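Local coordinates for ABC transporter binding protein AcbH (Actinoplanes, PDB 3OO8) that binds beta-D-galactopyranose outside the cell as the solute receptor of an ABC transporter, at residues A[337-342]-A[348-353]. The protein carries 2 engineered substitutions. Numbering follows the deposited sequence.
Sequences WDVGLA and PTYNDI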
ATOM      1  N   TRP A 337       7.527   4.589 -10.081  1.00 13.24           N
ATOM      2  CA  TRP A 337       6.525   4.982  -9.073  1.00 12.25           C
ATOM      3  C   TRP A 337       6.882   4.588  -7.645  1.00 10.08           C
ATOM      4  O   TRP A 337       6.621   5.343  -6.724  1.00 12.25           O
ATOM      5  CB  TRP A 337       5.115   4.498  -9.435  1.00 13.25           C
ATOM      6  CG  TRP A 337       4.845   4.805 -10.874  1.00 12.17           C
ATOM      7  CD1 TRP A 337       4.730   3.893 -11.874  1.00 15.56           C
ATOM      8  CD2 TRP A 337       4.796   6.103 -11.496  1.00 16.32           C
ATOM      9  NE1 TRP A 337       4.572   4.538 -13.087  1.00 18.72           N
ATOM     10  CE2 TRP A 337       4.610   5.892 -12.879  1.00 17.67           C
ATOM     11  CE3 TRP A 337       4.870   7.411 -11.020  1.00 16.12           C
ATOM     12  CZ2 TRP A 337       4.496   6.944 -13.782  1.00 16.31           C
ATOM     13  CZ3 TRP A 337       4.763   8.466 -11.934  1.00 18.67           C
ATOM     14  CH2 TRP A 337       4.577   8.220 -13.285  1.00 18.40           C
ATOM     15  N   ASP A 338       7.421   3.397  -7.463  1.00 11.43           N
ATOM     16  CA  ASP A 338       7.819   2.975  -6.121  1.00 10.38           C
ATOM     17  C   ASP A 338       8.997   3.798  -5.590  1.00 12.39           C
ATOM     18  O   ASP A 338       9.849   4.275  -6.350  1.00 11.28           O
ATOM     19  CB  ASP A 338       8.232   1.510  -6.149  1.00 10.95           C
ATOM     20  CG  ASP A 338       7.084   0.586  -6.522  1.00 11.51           C
ATOM     21  OD1 ASP A 338       6.037   0.664  -5.864  1.00 14.02           O
ATOM     22  OD2 ASP A 338       7.231  -0.231  -7.450  1.00 13.60           O
ATOM     23  N   VAL A 339       9.049   3.946  -4.274  1.00  8.61           N
ATOM     24  CA  VAL A 339      10.142   4.681  -3.631  1.00  8.28           C
ATOM     25  C   VAL A 339      10.695   3.927  -2.426  1.00 10.58           C
ATOM     26  O   VAL A 339       9.967   3.255  -1.663  1.00 10.72           O
ATOM     27  CB  VAL A 339       9.724   6.132  -3.207  1.00  7.62           C
ATOM     28  CG1 VAL A 339       9.334   6.960  -4.463  1.00 11.88           C
ATOM     29  CG2 VAL A 339       8.505   6.078  -2.260  1.00 10.65           C
ATOM     30  N   GLY A 340      12.007   4.034  -2.286  1.00  8.56           N
ATOM     31  CA  GLY A 340      12.709   3.427  -1.150  1.00  8.98           C
ATOM     32  C   GLY A 340      12.275   3.974   0.211  1.00 12.05           C
ATOM     33  O   GLY A 340      11.895   5.143   0.332  1.00 11.91           O
ATOM     34  N   LEU A 341      12.417   3.139   1.243  1.00 10.18           N
ATOM     35  CA  LEU A 341      12.085   3.551   2.616  1.00 11.32           C
ATOM     36  C   LEU A 341      13.284   4.080   3.388  1.00 12.66           C
ATOM     37  O   LEU A 341      13.113   4.641   4.480  1.00 12.74           O
ATOM     38  CB  LEU A 341      11.480   2.403   3.445  1.00 11.25           C
ATOM     39  CG  LEU A 341      10.028   2.048   3.150  1.00 13.04           C
ATOM     40  CD1 LEU A 341       9.882   1.287   1.832  1.00 13.14           C
ATOM     41  CD2 LEU A 341       9.480   1.205   4.328  1.00 12.03           C
ATOM     42  N   ALA A 342      14.478   3.954   2.813  1.00 11.36           N
ATOM     43  CA  ALA A 342      15.671   4.398   3.541  1.00 11.29           C
ATOM     44  C   ALA A 342      15.640   5.901   3.845  1.00 13.22           C
ATOM     45  O   ALA A 342      15.291   6.721   2.986  1.00 15.95           O
ATOM     46  CB  ALA A 342      16.916   4.024   2.758  1.00 12.18           C
ATOM     47  N   PRO A 348      18.779   9.295  -7.874  1.00 17.34           N
ATOM     48  CA  PRO A 348      19.003  10.196  -9.008  1.00 17.80           C
ATOM     49  C   PRO A 348      18.028   9.970 -10.134  1.00 17.21           C
ATOM     50  O   PRO A 348      17.874  10.809 -11.015  1.00 19.37           O
ATOM     51  CB  PRO A 348      20.425   9.857  -9.478  1.00 18.48           C
ATOM     52  CG  PRO A 348      20.837   8.623  -8.726  1.00 23.51           C
ATOM     53  CD  PRO A 348      19.976   8.518  -7.509  1.00 18.24           C
ATOM     54  N   THR A 349      17.360   8.825 -10.115  1.00 14.22           N
ATOM     55  CA  THR A 349      16.392   8.518 -11.157  1.00 12.98           C
ATOM     56  C   THR A 349      14.949   8.929 -10.810  1.00 14.44           C
ATOM     57  O   THR A 349      14.071   8.835 -11.660  1.00 15.60           O
ATOM     58  CB  THR A 349      16.381   6.998 -11.463  1.00 18.49           C
ATOM     59  OG1 THR A 349      16.226   6.278 -10.236  1.00 14.54           O
ATOM     60  CG2 THR A 349      17.678   6.547 -12.138  1.00 16.74           C
ATOM     61  N   TYR A 350      14.687   9.350  -9.576  1.00 14.04           N
ATOM     62  CA  TYR A 350      13.307   9.681  -9.222  1.00 14.95           C
ATOM     63  C   TYR A 350      12.723  10.863 -10.026  1.00 14.59           C
ATOM     64  O   TYR A 350      13.414  11.857 -10.268  1.00 15.89           O
ATOM     65  CB  TYR A 350      13.177  10.062  -7.759  1.00 15.00           C
ATOM     66  CG  TYR A 350      13.314   8.955  -6.729  1.00 14.22           C
ATOM     67  CD1 TYR A 350      13.244   7.605  -7.075  1.00 13.13           C
ATOM     68  CD2 TYR A 350      13.385   9.294  -5.398  1.00 11.07           C
ATOM     69  CE1 TYR A 350      13.352   6.604  -6.088  1.00 14.13           C
ATOM     70  CE2 TYR A 350      13.471   8.317  -4.396  1.00 10.86           C
ATOM     71  CZ  TYR A 350      13.439   6.982  -4.762  1.00 12.54           C
ATOM     72  OH  TYR A 350      13.559   6.039  -3.776  1.00 13.44           O
ATOM     73  N   ASN A 351      11.463  10.734 -10.425  1.00 14.24           N
ATOM     74  CA  ASN A 351      10.683  11.858 -10.938  1.00 13.75           C
ATOM     75  C   ASN A 351      10.031  12.684  -9.795  1.00 15.91           C
ATOM     76  O   ASN A 351      10.194  12.383  -8.599  1.00 13.08           O
ATOM     77  CB  ASN A 351       9.640  11.366 -11.940  1.00 14.25           C
ATOM     78  CG  ASN A 351       8.678  10.373 -11.328  1.00 13.18           C
ATOM     79  OD1 ASN A 351       8.249  10.558 -10.197  1.00 14.56           O
ATOM     80  ND2 ASN A 351       8.335   9.318 -12.071  1.00 15.79           N
ATOM     81  N   ASP A 352       9.306  13.736 -10.153  1.00 13.25           N
ATOM     82  CA  ASP A 352       8.778  14.642  -9.152  1.00 15.33           C
ATOM     83  C   ASP A 352       7.752  13.963  -8.237  1.00 13.36           C
ATOM     84  O   ASP A 352       7.701  14.268  -7.041  1.00 16.72           O
ATOM     85  CB  ASP A 352       8.180  15.883  -9.830  1.00 15.93           C
ATOM     86  CG  ASP A 352       9.252  16.845 -10.313  1.00 23.43           C
ATOM     87  OD1 ASP A 352      10.401  16.750  -9.819  1.00 24.10           O
ATOM     88  OD2 ASP A 352       8.929  17.696 -11.173  1.00 28.25           O
ATOM     89  N   ILE A 353       6.948  13.082  -8.835  1.00 14.34           N
ATOM     90  CA  ILE A 353       5.922  12.322  -8.118  1.00 13.76           C
ATOM     91  C   ILE A 353       6.605  11.457  -7.068  1.00 13.34           C
ATOM     92  O   ILE A 353       6.143  11.423  -5.931  1.00 12.27           O
ATOM     93  CB  ILE A 353       5.090  11.409  -9.066  1.00 15.10           C
ATOM     94  CG1 ILE A 353       4.229  12.261 -10.002  1.00 18.09           C
ATOM     95  CG2 ILE A 353       4.140  10.493  -8.242  1.00 14.70           C
ATOM     96  CD1 ILE A 353       3.172  13.069  -9.256  1.00 18.65           C
TER
HETATM   97  O   HOH W   1      13.585   6.811  -1.240  1.00 12.83           O
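The phenol of Y350 reaches across to the short strand 339-340, where its OH accepts a hydrogen bond from the backbone N of G340 (N to OH 2.9 Å, 158° at the hydrogen). A water in the plane of the ring joins this OH (2.7 Å from the water) to the carbonyl O of G340, and two bonds thus grip the hydroxyl. With CG anti to its carbonyl carbon (chi1 -72°), the Y350 ring extends over V339, whose CG1 sits against one face near the rim, 4.1 Å from CZ. V339 also packs on V358 and I361 of helix 352-363, making this the buried part of the contact. W337 and N351 form the partly exposed side: CZ3 of W337 lies 3.7 Å from ND2 of N351, ring and amide planes 44° apart, while buried I353 brings its CB to the indole edge. W337 also packs on helix 264-270, its side chain about 8 Å from that of Q266, a galactose-binding residue. N351 is the N-cap of helix 352-363; its OD1 accepts from the N of Q354. A phenylalanine in place of Y350 would probably leave the N of G340 and the bridging water without their shared partner. Directional bonds thus tie Y350 to the strand and, through ND2 of N351 to O of H336, the cap to the chain before W337; the pairs V339-Y350 and W337-I353 add apolar packing.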